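Local coordinates for protein beta-glycosidase (Bacteroides caccae, PDB 6T2R) that probably acts as an endo-acting O-glycanase of glycoside hydrolase family 16, helping to initiate mucin breakdown by the gut microbiota, at residues A[56-61]-A[233-239]; A[71-77]-A[251-256]; A[118-122]-A[242-246]. All coordinates share one frame; numbering follows the deposited sequence.

Interaction 1 (A[56-61]-A[233-239]); sequences DWQNTQ and DMQLGGS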
# COMPACT_ATOMS: atom_id res chain seq x y z
N ASP A 56 14.60 -0.76 -4.75
CA ASP A 56 14.00 -0.97 -6.10
C ASP A 56 12.67 -0.21 -6.23
O ASP A 56 12.34 0.25 -7.35
CB ASP A 56 13.71 -2.44 -6.42
CG ASP A 56 14.89 -3.24 -6.94
OD1 ASP A 56 16.00 -2.70 -6.92
OD2 ASP A 56 14.68 -4.41 -7.35
N TRP A 57 11.91 -0.13 -5.14
CA TRP A 57 10.56 0.46 -5.16
C TRP A 57 10.70 1.98 -5.22
O TRP A 57 9.82 2.60 -5.83
CB TRP A 57 9.73 0.01 -3.95
CG TRP A 57 10.01 0.75 -2.69
CD1 TRP A 57 10.88 0.40 -1.69
CD2 TRP A 57 9.41 1.98 -2.27
NE1 TRP A 57 10.83 1.30 -0.67
CE2 TRP A 57 9.93 2.28 -0.99
CE3 TRP A 57 8.44 2.83 -2.82
CZ2 TRP A 57 9.55 3.41 -0.27
CZ3 TRP A 57 8.08 3.96 -2.11
CH2 TRP A 57 8.60 4.22 -0.85
N GLN A 58 11.73 2.52 -4.59
CA GLN A 58 11.85 3.98 -4.33
C GLN A 58 12.80 4.65 -5.34
O GLN A 58 12.91 5.89 -5.29
CB GLN A 58 12.29 4.20 -2.90
CG GLN A 58 11.70 5.48 -2.32
CD GLN A 58 12.24 5.72 -0.94
OE1 GLN A 58 12.95 4.87 -0.41
NE2 GLN A 58 11.88 6.86 -0.37
N ASN A 59 13.47 3.84 -6.16
CA ASN A 59 14.32 4.21 -7.33
C ASN A 59 13.83 5.37 -8.17
O ASN A 59 14.68 6.06 -8.76
CB ASN A 59 14.23 3.14 -8.42
CG ASN A 59 15.44 2.31 -8.29
OD1 ASN A 59 16.25 2.68 -7.48
ND2 ASN A 59 15.57 1.25 -9.05
N THR A 60 12.54 5.39 -8.44
CA THR A 60 11.94 6.19 -9.52
C THR A 60 11.12 7.34 -8.93
O THR A 60 10.56 8.15 -9.73
CB THR A 60 11.09 5.25 -10.37
OG1 THR A 60 10.16 4.60 -9.49
CG2 THR A 60 11.95 4.25 -11.12
N GLN A 61 10.99 7.36 -7.59
CA GLN A 61 10.00 8.22 -6.90
C GLN A 61 10.43 9.65 -7.18
O GLN A 61 11.67 9.86 -7.26
CB GLN A 61 9.92 7.88 -5.42
CG GLN A 61 9.41 6.46 -5.17
CD GLN A 61 7.99 6.16 -5.62
OE1 GLN A 61 7.11 7.03 -5.58
NE2 GLN A 61 7.75 4.93 -6.06
N ASP A 233 1.66 4.09 -4.45
CA ASP A 233 2.71 4.63 -5.35
C ASP A 233 2.89 3.71 -6.54
O ASP A 233 2.86 2.48 -6.37
CB ASP A 233 4.03 4.85 -4.59
CG ASP A 233 4.68 3.55 -4.13
OD1 ASP A 233 4.19 2.95 -3.15
OD2 ASP A 233 5.64 3.13 -4.80
N MET A 234 3.03 4.34 -7.70
CA MET A 234 3.47 3.70 -8.94
C MET A 234 4.95 3.37 -8.77
O MET A 234 5.69 4.10 -8.04
CB MET A 234 3.25 4.63 -10.14
CG MET A 234 3.66 4.04 -11.49
SD MET A 234 2.96 2.42 -11.82
CE MET A 234 1.23 2.81 -12.04
N GLN A 235 5.35 2.28 -9.40
CA GLN A 235 6.69 1.69 -9.32
C GLN A 235 6.98 1.15 -10.72
O GLN A 235 6.04 0.60 -11.38
CB GLN A 235 6.72 0.62 -8.21
CG GLN A 235 6.51 1.20 -6.82
CD GLN A 235 6.43 0.20 -5.69
OE1 GLN A 235 6.41 -1.02 -5.86
NE2 GLN A 235 6.33 0.74 -4.51
N LEU A 236 8.23 1.29 -11.15
CA LEU A 236 8.70 0.80 -12.47
C LEU A 236 10.07 0.12 -12.34
O LEU A 236 11.02 0.79 -11.84
CB LEU A 236 8.78 1.98 -13.45
CG LEU A 236 7.44 2.45 -14.03
CD1 LEU A 236 7.64 3.73 -14.86
CD2 LEU A 236 6.80 1.36 -14.88
N GLY A 237 10.15 -1.16 -12.71
CA GLY A 237 11.40 -1.95 -12.74
C GLY A 237 11.86 -2.45 -11.37
O GLY A 237 11.44 -1.92 -10.31
N GLY A 238 12.77 -3.42 -11.41
CA GLY A 238 13.38 -4.08 -10.25
C GLY A 238 13.55 -5.56 -10.54
O GLY A 238 13.10 -6.03 -11.62
N SER A 239 14.17 -6.30 -9.62
CA SER A 239 14.56 -7.70 -9.90
C SER A 239 13.28 -8.52 -9.94
O SER A 239 13.23 -9.44 -10.74
CB SER A 239 15.56 -8.22 -8.89
OG SER A 239 15.34 -7.62 -7.63
O HOH W 1 10.16 2.07 -9.01
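W57 lies across the amide end of Q235. Q235 NE2 sits 3.4 Å from ring atom W57 CE3 and also lies against W57 CB. Ring and amide planes are 46° apart, so this is not a flat stack. W57 CG stands between the backbone N and the carbonyl carbon (chi1 81°), which brings the CE3 edge of the ring to the D233 carboxylate. D233 OD2 meets that edge near the ring plane, 3.4 Å from W57 CE3.

Q61 ties the two segments together. Its chain bends at chi2, and this brings the amide back toward W57. Q61 NE2 donates to W57 O at 3.1 Å, close to the amide plane. It also donates to M234 O at 3.0 Å, nearly along the C=O axis of M234. One amide nitrogen thus bridges two backbone carbonyls, one from each segment.

Water 1 adds a second bridge. It accepts from L236 N at 3.0 Å and donates to W57 O. T60 OG1 lies 2.6 Å from it and is also bonded to T94. At the outer end, S239 N donates to D56 OD2 at 3.0 Å; the bond from S239 OG is weak.

W57 also packs edge-to-face on W127 of strand 125-130. Here two loops meet at strand ends of the family 16 beta-jelly-roll, probably beside the substrate cleft.

Interaction 2 (A[71-77]-A[251-256]); sequences RNGLLIL and VEMEVD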
# COMPACT_ATOMS: atom_id res chain seq x y z
N ARG A 71 -8.17 14.03 -11.37
CA ARG A 71 -9.01 13.94 -12.57
C ARG A 71 -10.34 13.30 -12.20
O ARG A 71 -10.36 12.12 -11.80
CB ARG A 71 -8.27 13.12 -13.62
CG ARG A 71 -9.09 12.92 -14.87
CD ARG A 71 -8.19 12.45 -15.99
NE ARG A 71 -7.94 11.04 -15.88
CZ ARG A 71 -6.78 10.43 -16.09
NH1 ARG A 71 -5.67 11.08 -16.37
NH2 ARG A 71 -6.75 9.12 -15.96
N ASN A 72 -11.43 14.05 -12.31
CA ASN A 72 -12.78 13.44 -12.27
C ASN A 72 -13.04 12.95 -10.83
O ASN A 72 -13.62 11.89 -10.71
CB ASN A 72 -12.83 12.28 -13.29
CG ASN A 72 -14.21 11.85 -13.71
OD1 ASN A 72 -15.21 12.48 -13.34
ND2 ASN A 72 -14.28 10.81 -14.52
N GLY A 73 -12.51 13.62 -9.81
CA GLY A 73 -12.51 13.17 -8.40
C GLY A 73 -11.70 11.90 -8.14
O GLY A 73 -11.92 11.29 -7.09
N LEU A 74 -10.76 11.54 -9.04
CA LEU A 74 -9.78 10.43 -8.88
C LEU A 74 -8.36 10.97 -8.68
O LEU A 74 -7.92 11.88 -9.44
CB LEU A 74 -9.77 9.59 -10.16
CG LEU A 74 -11.05 8.83 -10.48
CD1 LEU A 74 -10.82 7.94 -11.68
CD2 LEU A 74 -11.53 8.02 -9.28
N LEU A 75 -7.59 10.34 -7.79
CA LEU A 75 -6.13 10.57 -7.75
C LEU A 75 -5.46 9.74 -8.86
O LEU A 75 -5.84 8.61 -9.03
CB LEU A 75 -5.59 10.18 -6.37
CG LEU A 75 -4.06 10.04 -6.31
CD1 LEU A 75 -3.42 11.43 -6.41
CD2 LEU A 75 -3.63 9.29 -5.04
N ILE A 76 -4.49 10.30 -9.58
CA ILE A 76 -3.76 9.61 -10.70
C ILE A 76 -2.29 9.67 -10.37
O ILE A 76 -1.78 10.77 -10.16
CB ILE A 76 -4.01 10.30 -12.05
CG1 ILE A 76 -5.49 10.62 -12.24
CG2 ILE A 76 -3.46 9.46 -13.18
CD1 ILE A 76 -6.33 9.40 -12.31
N LEU A 77 -1.64 8.53 -10.31
CA LEU A 77 -0.18 8.46 -10.08
C LEU A 77 0.39 7.77 -11.29
O LEU A 77 -0.25 6.78 -11.69
CB LEU A 77 0.07 7.66 -8.81
CG LEU A 77 -0.43 8.32 -7.53
CD1 LEU A 77 -0.34 7.34 -6.36
CD2 LEU A 77 0.36 9.58 -7.23
N VAL A 251 2.14 5.14 -17.93
CA VAL A 251 1.16 4.23 -17.28
C VAL A 251 0.63 4.93 -16.04
O VAL A 251 1.38 5.73 -15.41
CB VAL A 251 1.80 2.87 -17.00
CG1 VAL A 251 2.80 2.94 -15.86
CG2 VAL A 251 0.73 1.82 -16.75
N GLU A 252 -0.65 4.69 -15.73
CA GLU A 252 -1.31 5.27 -14.54
C GLU A 252 -1.91 4.18 -13.65
O GLU A 252 -2.15 3.06 -14.12
CB GLU A 252 -2.51 6.15 -14.87
CG GLU A 252 -2.47 6.79 -16.21
CD GLU A 252 -3.63 7.74 -16.37
OE1 GLU A 252 -3.39 8.88 -16.74
OE2 GLU A 252 -4.75 7.35 -16.02
N MET A 253 -2.09 4.53 -12.38
CA MET A 253 -3.03 3.87 -11.45
C MET A 253 -3.96 4.99 -11.03
O MET A 253 -3.49 6.13 -10.91
CB MET A 253 -2.36 3.26 -10.22
CG MET A 253 -1.48 4.22 -9.45
SD MET A 253 -0.64 3.47 -8.00
CE MET A 253 -1.94 2.33 -7.47
N GLU A 254 -5.24 4.67 -10.93
CA GLU A 254 -6.31 5.63 -10.53
C GLU A 254 -6.83 5.19 -9.18
O GLU A 254 -7.19 4.00 -9.03
CB GLU A 254 -7.45 5.62 -11.55
CG GLU A 254 -6.96 5.46 -12.97
CD GLU A 254 -8.07 5.28 -13.98
OE1 GLU A 254 -8.91 6.19 -14.07
OE2 GLU A 254 -8.06 4.22 -14.67
N VAL A 255 -6.91 6.13 -8.26
CA VAL A 255 -7.40 5.85 -6.90
C VAL A 255 -8.67 6.67 -6.65
O VAL A 255 -8.61 7.92 -6.60
CB VAL A 255 -6.31 6.13 -5.87
CG1 VAL A 255 -6.70 5.62 -4.50
CG2 VAL A 255 -4.98 5.54 -6.33
N ASP A 256 -9.76 5.94 -6.46
CA ASP A 256 -11.10 6.48 -6.14
C ASP A 256 -11.13 6.94 -4.68
O ASP A 256 -11.60 8.09 -4.45
CB ASP A 256 -12.14 5.40 -6.43
CG ASP A 256 -13.58 5.89 -6.44
OD1 ASP A 256 -13.79 7.11 -6.39
OD2 ASP A 256 -14.45 5.02 -6.48
O HOH W 2 -9.25 8.57 -15.54
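L75 and V255 pair through two backbone hydrogen bonds. L75 N reaches V255 O at 2.9 Å, and V255 N reaches L75 O at 2.8 Å. L77 and M253 form the next hydrogen-bonded pair in the same way. Between them I76 and E254 form a non-hydrogen-bonded pair. CA-H...O contacts fill in along the strands, such as E254 CA to L75 O at 3.4 Å.

R71 and E252 form a bidentate, end-on salt bridge. The guanidinium and carboxylate planes are only 13° apart. NH2 of R71 is 2.7 Å from OE2 of E252, and NH1 of R71 is 3.2 Å from OE1 of E252. Both carboxylate oxygens use their syn lone pairs. A bend at chi3 (81°) turns the guanidinium toward E252. I76 CD1 lies 3.7 Å above the guanidinium plane of R71, offset toward its rim. NH1 has a second anionic partner in E69. Water 2 links R71 NH2 to E254 OE1. The other oxygen of E254 is held by R115 and H117, so this carboxylate is likely to stay ionised.

Apolar pairs line one face of the sheet. L75 CB meets V255 CB at 4.1 Å, and L77 CB meets M253 CG at 3.8 Å. On the other face, I76 CD1 lies alongside CB and CG of E254. L74 leans over the end, with CD2 at D256 CA.

The type I' turn from R71 to L74 closes a two-residue beta hairpin. Its second strand joins strand 251-263 in an antiparallel sheet of the jelly-roll sandwich of family 16.

Interaction 3 (A[118-122]-A[242-246]); sequences GAKGA and GTVDP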
# COMPACT_ATOMS: atom_id res chain seq x y z
N GLY A 118 -2.14 -2.37 -17.24
CA GLY A 118 -1.00 -3.22 -17.63
C GLY A 118 0.11 -2.41 -18.28
O GLY A 118 -0.19 -1.51 -19.04
N ALA A 119 1.36 -2.74 -17.95
CA ALA A 119 2.61 -2.20 -18.52
C ALA A 119 3.75 -3.11 -18.07
O ALA A 119 3.81 -3.43 -16.87
CB ALA A 119 2.85 -0.78 -18.06
N LYS A 120 4.60 -3.53 -18.99
CA LYS A 120 5.77 -4.38 -18.69
C LYS A 120 6.72 -3.56 -17.83
O LYS A 120 7.14 -2.44 -18.26
CB LYS A 120 6.42 -4.87 -19.98
CG LYS A 120 7.39 -6.03 -19.79
CD LYS A 120 8.47 -6.10 -20.86
CE LYS A 120 8.89 -7.51 -21.22
NZ LYS A 120 9.25 -8.30 -20.01
N GLY A 121 7.02 -4.06 -16.63
CA GLY A 121 7.91 -3.41 -15.65
C GLY A 121 7.18 -2.57 -14.63
O GLY A 121 7.83 -2.10 -13.69
N ALA A 122 5.87 -2.42 -14.76
CA ALA A 122 5.07 -1.71 -13.73
C ALA A 122 4.69 -2.67 -12.58
O ALA A 122 4.37 -3.87 -12.82
CB ALA A 122 3.87 -1.06 -14.38
N GLY A 242 10.90 -7.39 -13.31
CA GLY A 242 11.61 -7.61 -14.58
C GLY A 242 11.80 -6.28 -15.29
O GLY A 242 11.61 -5.21 -14.64
N THR A 243 12.14 -6.32 -16.57
CA THR A 243 12.57 -5.10 -17.30
C THR A 243 11.34 -4.28 -17.66
O THR A 243 10.27 -4.84 -17.92
CB THR A 243 13.41 -5.43 -18.54
OG1 THR A 243 12.66 -6.36 -19.33
CG2 THR A 243 14.78 -5.99 -18.21
N VAL A 244 11.50 -2.97 -17.73
CA VAL A 244 10.47 -2.04 -18.26
C VAL A 244 10.49 -2.04 -19.79
O VAL A 244 11.57 -1.91 -20.36
CB VAL A 244 10.70 -0.62 -17.71
CG1 VAL A 244 9.62 0.32 -18.23
CG2 VAL A 244 10.81 -0.59 -16.19
N ASP A 245 9.31 -2.05 -20.42
CA ASP A 245 9.12 -1.75 -21.86
C ASP A 245 8.59 -0.33 -22.02
O ASP A 245 7.40 -0.07 -21.82
CB ASP A 245 8.19 -2.76 -22.52
CG ASP A 245 8.05 -2.52 -24.01
OD1 ASP A 245 8.66 -1.55 -24.53
OD2 ASP A 245 7.30 -3.27 -24.61
N PRO A 246 9.44 0.63 -22.44
CA PRO A 246 9.06 2.03 -22.44
C PRO A 246 7.86 2.23 -23.36
O PRO A 246 7.13 3.15 -23.15
CB PRO A 246 10.31 2.77 -22.95
CG PRO A 246 11.08 1.72 -23.71
CD PRO A 246 10.77 0.41 -23.00
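K120 lays its side chain across the backbone of T243 and the side chain of D245. Its CB meets D245 CB at 3.7 Å. CG, anti to the backbone N (chi1 -165°), runs over T243 O at 3.6 Å. CD lies between the two and is 3.7 Å from both T243 O and D245 CB. Past CD the chain bends at chi3 and chi4. NZ ends beside T243 OG1 at 4.0 Å, a loose approach at the protein surface.

The backbone of K120 does the bonding. D245 N donates to K120 O at 3.1 Å, and the N-H...O angle is 161°. The donor stands well above the carbonyl plane, 52° out of it. V244 CA approaches the same oxygen at 3.4 Å in a CA-H...O contact.

K120 and G121 are the two central residues of a type II turn, A119 to A122. The turn lies in the loop joining strands 108-116 and 125-130 of the jelly-roll. Residues 242-246 lie in the loop that leads from strand 228-233 to strand 251-263.

G121 takes the positive phi of the third turn position. Its CA comes within 3.9 Å of V244 CA, so the backbones touch directly with no side chain between them. N151 receives the G121 N-H through OD1, and D248 receives that of K120 through OD2. V244 CG2 packs against G121 CA. D245 OD1 accepts from A247 N in an Asx turn.

Overall arrangement
Interactions 1 and 3 are close neighbours, with centres about 11 Å apart. The centre of interaction 2 is about 18 Å from that of interaction 1 and about 19 Å from that of interaction 3. The early segments come in the order 56-61, 71-77, 118-122, and the later ones 233-239, 242-246, 251-256. Interaction 1 therefore crosses both others, while interaction 3 is nested inside interaction 2. All three late segments lie on the run from the end of strand 228-233 into strand 251-263. G237 N makes a probable hydrogen bond to G121 O, joining interaction 1 to interaction 3. M234 packs on M253, and V251 on A119. Loops and sheet thus form one packed region.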